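NAD-dependent formate dehydrogenase gamma subunit (Cupriavidus necator, PDB 6VW7) carries a [2Fe-2S] cluster in a thioredoxin-like domain and probably takes part in electron transfer between formate and NAD+ in the cytosolic formate dehydrogenase. Local coordinates at residues Ala91-Val95 with Gly96-Leu100; Val126-Leu129 with Gly130-Cys134. All blocks are in the same frame, centred on the assembly; numbering follows the deposited sequence. Where two conformers were deposited one is given.

Contact 1 (Ala91-Val95 with Gly96-Leu100). With FES (Fe2/s2 (inorganic) cluster), chain E.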
ATOM      1  N   ALA A  91       8.033  -9.700  -1.687  1.00 25.85           N
ATOM      2  CA  ALA A  91       7.194 -10.691  -1.012  1.00 26.44           C
ATOM      3  C   ALA A  91       6.742 -11.771  -1.988  1.00 28.37           C
ATOM      4  O   ALA A  91       6.763 -12.964  -1.659  1.00 30.70           O
ATOM      5  CB  ALA A  91       6.009 -10.040  -0.309  1.00 23.33           C
ATOM      6  N   CYS A  92       6.337 -11.381  -3.194  1.00 29.15           N
ATOM      7  CA  CYS A  92       6.006 -12.394  -4.187  1.00 28.76           C
ATOM      8  C   CYS A  92       7.221 -13.220  -4.591  1.00 28.46           C
ATOM      9  O   CYS A  92       7.076 -14.412  -4.879  1.00 26.58           O
ATOM     10  CB  CYS A  92       5.337 -11.744  -5.387  1.00 29.64           C
ATOM     11  SG  CYS A  92       3.668 -11.251  -4.939  1.00 26.25           S
ATOM     12  N   GLN A  93       8.413 -12.609  -4.645  1.00 26.20           N
ATOM     13  CA  GLN A  93       9.636 -13.375  -4.884  1.00 27.68           C
ATOM     14  C   GLN A  93       9.790 -14.508  -3.889  1.00 28.64           C
ATOM     15  O   GLN A  93      10.225 -15.610  -4.252  1.00 26.76           O
ATOM     16  CB  GLN A  93      10.872 -12.483  -4.788  1.00 29.98           C
ATOM     17  CG  GLN A  93      11.124 -11.562  -5.949  1.00 31.33           C
ATOM     18  CD  GLN A  93      12.200 -10.556  -5.614  1.00 30.78           C
ATOM     19  OE1 GLN A  93      13.066 -10.809  -4.757  1.00 31.15           O
ATOM     20  NE2 GLN A  93      12.129  -9.389  -6.240  1.00 31.40           N
ATOM     21  N   SER A  94       9.517 -14.222  -2.610  1.00 28.72           N
ATOM     22  CA  SER A  94       9.730 -15.191  -1.539  1.00 32.47           C
ATOM     23  C   SER A  94       8.824 -16.406  -1.661  1.00 31.80           C
ATOM     24  O   SER A  94       9.094 -17.429  -1.020  1.00 29.81           O
ATOM     25  CB  SER A  94       9.546 -14.513  -0.182  1.00 33.23           C
ATOM     26  OG  SER A  94       8.186 -14.376   0.148  1.00 30.98           O
ATOM     27  N   VAL A  95       7.748 -16.312  -2.440  1.00 30.10           N
ATOM     28  CA  VAL A  95       6.859 -17.451  -2.640  1.00 32.31           C
ATOM     29  C   VAL A  95       6.756 -17.826  -4.115  1.00 32.98           C
ATOM     30  O   VAL A  95       5.758 -18.414  -4.540  1.00 32.98           O
ATOM     31  CB  VAL A  95       5.467 -17.176  -2.044  1.00 30.99           C
ATOM     32  CG1 VAL A  95       5.561 -17.134  -0.512  1.00 27.22           C
ATOM     33  CG2 VAL A  95       4.866 -15.879  -2.626  1.00 29.64           C
ATOM     34  N   GLY A  96       7.772 -17.503  -4.899  1.00 33.50           N
ATOM     35  CA  GLY A  96       7.926 -18.065  -6.223  1.00 34.73           C
ATOM     36  C   GLY A  96       7.656 -17.167  -7.419  1.00 34.96           C
ATOM     37  O   GLY A  96       7.432 -17.695  -8.521  1.00 38.11           O
ATOM     38  N   ALA A  97       7.681 -15.843  -7.250  1.00 33.20           N
ATOM     39  CA  ALA A  97       7.371 -14.958  -8.377  1.00 34.20           C
ATOM     40  C   ALA A  97       8.349 -15.138  -9.534  1.00 36.05           C
ATOM     41  O   ALA A  97       7.973 -14.938 -10.693  1.00 34.16           O
ATOM     42  CB  ALA A  97       7.354 -13.491  -7.928  1.00 31.26           C
ATOM     43  N   GLU A  98       9.603 -15.512  -9.249  1.00 37.88           N
ATOM     44  CA  GLU A  98      10.598 -15.592 -10.318  1.00 40.10           C
ATOM     45  C   GLU A  98      10.294 -16.736 -11.276  1.00 41.26           C
ATOM     46  O   GLU A  98      10.351 -16.562 -12.500  1.00 43.38           O
ATOM     47  CB  GLU A  98      11.995 -15.780  -9.730  1.00 43.81           C
ATOM     48  CG  GLU A  98      12.381 -14.807  -8.625  1.00 47.02           C
ATOM     49  CD  GLU A  98      12.240 -15.432  -7.227  1.00 47.48           C
ATOM     50  OE1 GLU A  98      13.291 -15.504  -6.524  1.00 50.49           O
ATOM     51  OE2 GLU A  98      11.127 -15.936  -6.882  1.00 41.14           O
ATOM     52  N   ALA A  99       9.953 -17.910 -10.740  1.00 39.27           N
ATOM     53  CA  ALA A  99       9.576 -19.031 -11.598  1.00 40.65           C
ATOM     54  C   ALA A  99       8.284 -18.737 -12.352  1.00 40.05           C
ATOM     55  O   ALA A  99       8.142 -19.121 -13.518  1.00 40.22           O
ATOM     56  CB  ALA A  99       9.432 -20.308 -10.767  1.00 39.69           C
ATOM     57  N   LEU A 100       7.336 -18.058 -11.705  1.00 39.15           N
ATOM     58  CA  LEU A 100       6.092 -17.709 -12.380  1.00 40.38           C
ATOM     59  C   LEU A 100       6.354 -16.799 -13.571  1.00 39.91           C
ATOM     60  O   LEU A 100       5.742 -16.965 -14.634  1.00 41.20           O
ATOM     61  CB  LEU A 100       5.128 -17.045 -11.396  1.00 39.61           C
ATOM     62  CG  LEU A 100       3.828 -16.495 -11.997  1.00 39.36           C
ATOM     63  CD1 LEU A 100       2.948 -17.605 -12.577  1.00 39.61           C
ATOM     64  CD2 LEU A 100       3.059 -15.683 -10.960  1.00 39.26           C
TER
HETATM   65 FE1  FES E 301       3.929  -8.818  -4.751  1.00 26.86          FE
HETATM   66 FE2  FES E 301       3.448  -7.102  -2.727  1.00 40.07          FE
HETATM   67  S1  FES E 301       1.947  -8.071  -4.070  1.00 26.45           S
HETATM   68  S2  FES E 301       5.395  -8.057  -3.325  1.00 24.65           S
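The carbonyl of Cys92 and the amide of Ala97 close the end of helix 90-94, and the chain passes directly into helix 97-108. The backbone bonds form a Schellman motif: Ala97 N donates to Cys92 O over 2.8 Å, and Gly96 N donates to Gln93 O over 3.2 Å, the second bond being nearly straight at the hydrogen (166°). Cys92 O also accepts from Val95 N, and the amides of Val95 and Ala97 reach it from opposite faces of its carbonyl plane. Gly96 is the C-prime residue, with a positive phi of 107° at which a side chain would be jammed against Val95 O; it is also the N-cap of the second helix.

The apolar contact is between small groups: the methyl of Ala97 lies against the first helix, its CB 3.7 Å from Cys92 CB. The same methyl packs in van der Waals contact on the backbone at Gln93, with Ala97 CB 3.6 Å from Gln93 N.

Among the polar side chains, Glu98 bends at chi2 and turns its carboxyl group back over the helix end, placing OE2 2.8 Å from Gln93 O. Gln93 itself runs extended beyond CG; its NE2 donates to Arg88 O and its OE1 accepts from Gln430 of the beta subunit. Ser94 OG turns back to donate to Ala91 O over 2.7 Å.

Metal coordination completes the contact. With SG anti to its carbonyl carbon (chi1 -73°), Cys92 binds iron FE1 through SG at 2.5 Å, and Cys87 is the second protein ligand of that iron. The backbone carbonyl of the ligand residue is thus gripped by two amides while its thiolate holds the metal, so the helix end probably helps to fix the position of Cys92 beside the cluster.

Contact 2 (Val126-Leu129 with Gly130-Cys134). With FES (Fe2/s2 (inorganic) cluster), chain E.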
ATOM      1  N   VAL A 126       4.902  -5.616 -12.485  1.00 27.33           N
ATOM      2  CA  VAL A 126       4.453  -4.641 -11.502  1.00 25.45           C
ATOM      3  C   VAL A 126       5.251  -4.901 -10.235  1.00 27.06           C
ATOM      4  O   VAL A 126       5.702  -6.025  -9.990  1.00 27.41           O
ATOM      5  CB  VAL A 126       2.925  -4.733 -11.258  1.00 25.04           C
ATOM      6  CG1 VAL A 126       2.539  -6.114 -10.727  1.00 23.89           C
ATOM      7  CG2 VAL A 126       2.437  -3.612 -10.332  1.00 23.20           C
ATOM      8  N   TYR A 127       5.475  -3.847  -9.450  1.00 24.98           N
ATOM      9  CA  TYR A 127       6.319  -3.922  -8.257  1.00 25.36           C
ATOM     10  C   TYR A 127       5.443  -3.697  -7.026  1.00 23.71           C
ATOM     11  O   TYR A 127       5.317  -2.583  -6.509  1.00 22.56           O
ATOM     12  CB  TYR A 127       7.496  -2.923  -8.383  1.00 28.03           C
ATOM     13  CG  TYR A 127       8.345  -3.331  -9.576  1.00 31.41           C
ATOM     14  CD1 TYR A 127       9.242  -4.389  -9.482  1.00 30.92           C
ATOM     15  CD2 TYR A 127       8.176  -2.724 -10.817  1.00 32.44           C
ATOM     16  CE1 TYR A 127       9.980  -4.810 -10.589  1.00 33.45           C
ATOM     17  CE2 TYR A 127       8.920  -3.126 -11.924  1.00 32.71           C
ATOM     18  CZ  TYR A 127       9.808  -4.165 -11.807  1.00 35.09           C
ATOM     19  OH  TYR A 127      10.530  -4.559 -12.917  1.00 37.41           O
ATOM     20  N   CYS A 128       4.813  -4.792  -6.586  1.00 27.21           N
ATOM     21  CA  CYS A 128       3.896  -4.906  -5.450  1.00 24.84           C
ATOM     22  C   CYS A 128       2.483  -4.422  -5.779  1.00 24.85           C
ATOM     23  O   CYS A 128       2.269  -3.287  -6.220  1.00 23.40           O
ATOM     24  CB  CYS A 128       4.436  -4.169  -4.221  1.00 23.08           C
ATOM     25  SG  CYS A 128       3.488  -4.505  -2.743  1.00 22.00           S
ATOM     26  N   LEU A 129       1.509  -5.297  -5.555  1.00 25.86           N
ATOM     27  CA  LEU A 129       0.097  -4.964  -5.680  1.00 25.19           C
ATOM     28  C   LEU A 129      -0.579  -4.801  -4.326  1.00 22.37           C
ATOM     29  O   LEU A 129      -1.814  -4.747  -4.262  1.00 20.89           O
ATOM     30  CB  LEU A 129      -0.621  -6.037  -6.494  1.00 25.05           C
ATOM     31  CG  LEU A 129      -0.158  -6.106  -7.953  1.00 27.77           C
ATOM     32  CD1 LEU A 129      -0.518  -7.455  -8.608  1.00 25.63           C
ATOM     33  CD2 LEU A 129      -0.775  -4.942  -8.722  1.00 27.95           C
ATOM     34  N   GLY A 130       0.201  -4.724  -3.242  1.00 21.89           N
ATOM     35  CA  GLY A 130      -0.391  -4.723  -1.922  1.00 17.82           C
ATOM     36  C   GLY A 130      -1.095  -6.020  -1.588  1.00 19.73           C
ATOM     37  O   GLY A 130      -1.958  -6.044  -0.714  1.00 20.88           O
ATOM     38  N   GLN A 131      -0.725  -7.111  -2.262  1.00 20.99           N
ATOM     39  CA  GLN A 131      -1.250  -8.447  -2.021  1.00 20.56           C
ATOM     40  C   GLN A 131      -0.175  -9.357  -1.427  1.00 21.75           C
ATOM     41  O   GLN A 131      -0.163 -10.562  -1.687  1.00 22.26           O
ATOM     42  CB  GLN A 131      -1.779  -9.046  -3.323  1.00 23.17           C
ATOM     43  CG  GLN A 131      -2.768  -8.127  -4.109  1.00 24.12           C
ATOM     44  CD  GLN A 131      -3.885  -7.623  -3.246  1.00 27.06           C
ATOM     45  OE1 GLN A 131      -4.488  -8.385  -2.495  1.00 29.22           O
ATOM     46  NE2 GLN A 131      -4.160  -6.318  -3.327  1.00 27.22           N
ATOM     47  N   CYS A 132       0.734  -8.766  -0.649  1.00 18.90           N
ATOM     48  CA  CYS A 132       2.025  -9.371  -0.324  1.00 21.81           C
ATOM     49  C   CYS A 132       1.923 -10.615   0.555  1.00 24.97           C
ATOM     50  O   CYS A 132       2.911 -11.354   0.675  1.00 27.36           O
ATOM     51  CB  CYS A 132       2.909  -8.348   0.370  1.00 21.65           C
ATOM     52  SG  CYS A 132       2.814  -6.700  -0.356  1.00 22.93           S
ATOM     53  N   ALA A 133       0.798 -10.828   1.224  1.00 25.56           N
ATOM     54  CA  ALA A 133       0.609 -12.027   2.031  1.00 27.43           C
ATOM     55  C   ALA A 133      -0.110 -13.150   1.291  1.00 28.00           C
ATOM     56  O   ALA A 133      -0.366 -14.201   1.892  1.00 28.51           O
ATOM     57  CB  ALA A 133      -0.165 -11.685   3.306  1.00 27.55           C
ATOM     58  N   CYS A 134      -0.469 -12.964   0.018  1.00 27.90           N
ATOM     59  CA  CYS A 134      -1.157 -14.016  -0.725  0.74 29.25           C
ATOM     60  C   CYS A 134      -0.632 -14.095  -2.151  1.00 28.65           C
ATOM     61  O   CYS A 134      -1.384 -14.335  -3.101  1.00 26.13           O
ATOM     62  CB  CYS A 134      -2.672 -13.811  -0.698  0.74 27.68           C
ATOM     63  SG  CYS A 134      -3.285 -12.311  -1.494  0.74 29.56           S
TER
HETATM   64 FE1  FES E 301       3.929  -8.818  -4.751  1.00 26.86          FE
HETATM   65 FE2  FES E 301       3.448  -7.102  -2.727  1.00 40.07          FE
HETATM   66  S1  FES E 301       1.947  -8.071  -4.070  1.00 26.45           S
HETATM   67  S2  FES E 301       5.395  -8.057  -3.325  1.00 24.65           S
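From Cys128 to Gln131 the backbone curls round one sulfide of the cluster, with positive phi at Cys128 (80°) and Gly130, and then enters a type I beta turn from Gln131 to Cys134 closed by Cys134 N bonding Gln131 O. The amide nitrogens of Leu129 and Gln131 lie 3.2 and 3.4 Å from the bridging sulfide S1.

Cys128 and Cys132 supply the two thiolates of iron FE2, with Cys128 SG at 2.6 Å and Cys132 SG at 2.5 Å from the metal. Their SG atoms stand 3.3 Å apart as neighbouring corners of its coordination shell. Cys128 SG lies anti to its backbone N (chi1 -171°), and in that position Cys128 SG also accepts a hydrogen bond from Gly130 N at 3.3 Å.

Gln131 folds back at chi2 toward the Leu129-Gly130 peptide: its CG packs 3.8 Å from Leu129 CB, and its NE2 donates to Leu129 O at 3.0 Å, arriving from above the carbonyl plane. Its OE1 accepts from Thr14 of the beta subunit, so both ends of the amide are engaged.

Peptide N-H groups near a thiolate and a sulfide would be expected to stabilise negative charge on the cluster and may tune its redox potential.

How the contacts relate
Contact 1 comes first along the chain and contact 2 follows it, both inside the thioredoxin-like [2Fe-2S] ferredoxin domain. Contact 1 joins helices 90-94 and 97-108, which follow strand 82-87; contact 2 is the loop between strands 121-126 and 138-140, and all three strands belong to one mixed sheet. Their centres are 11 Å apart, and they touch where Ala91 CB lies 3.5 Å from Cys132 O. Contact 1 gives one cysteine to one iron and contact 2 gives both cysteines to the other, so the cluster bridges the two contacts. Both also meet the beta subunit, placing the cluster at the subunit interface, a position consistent with electron transfer between the two proteins.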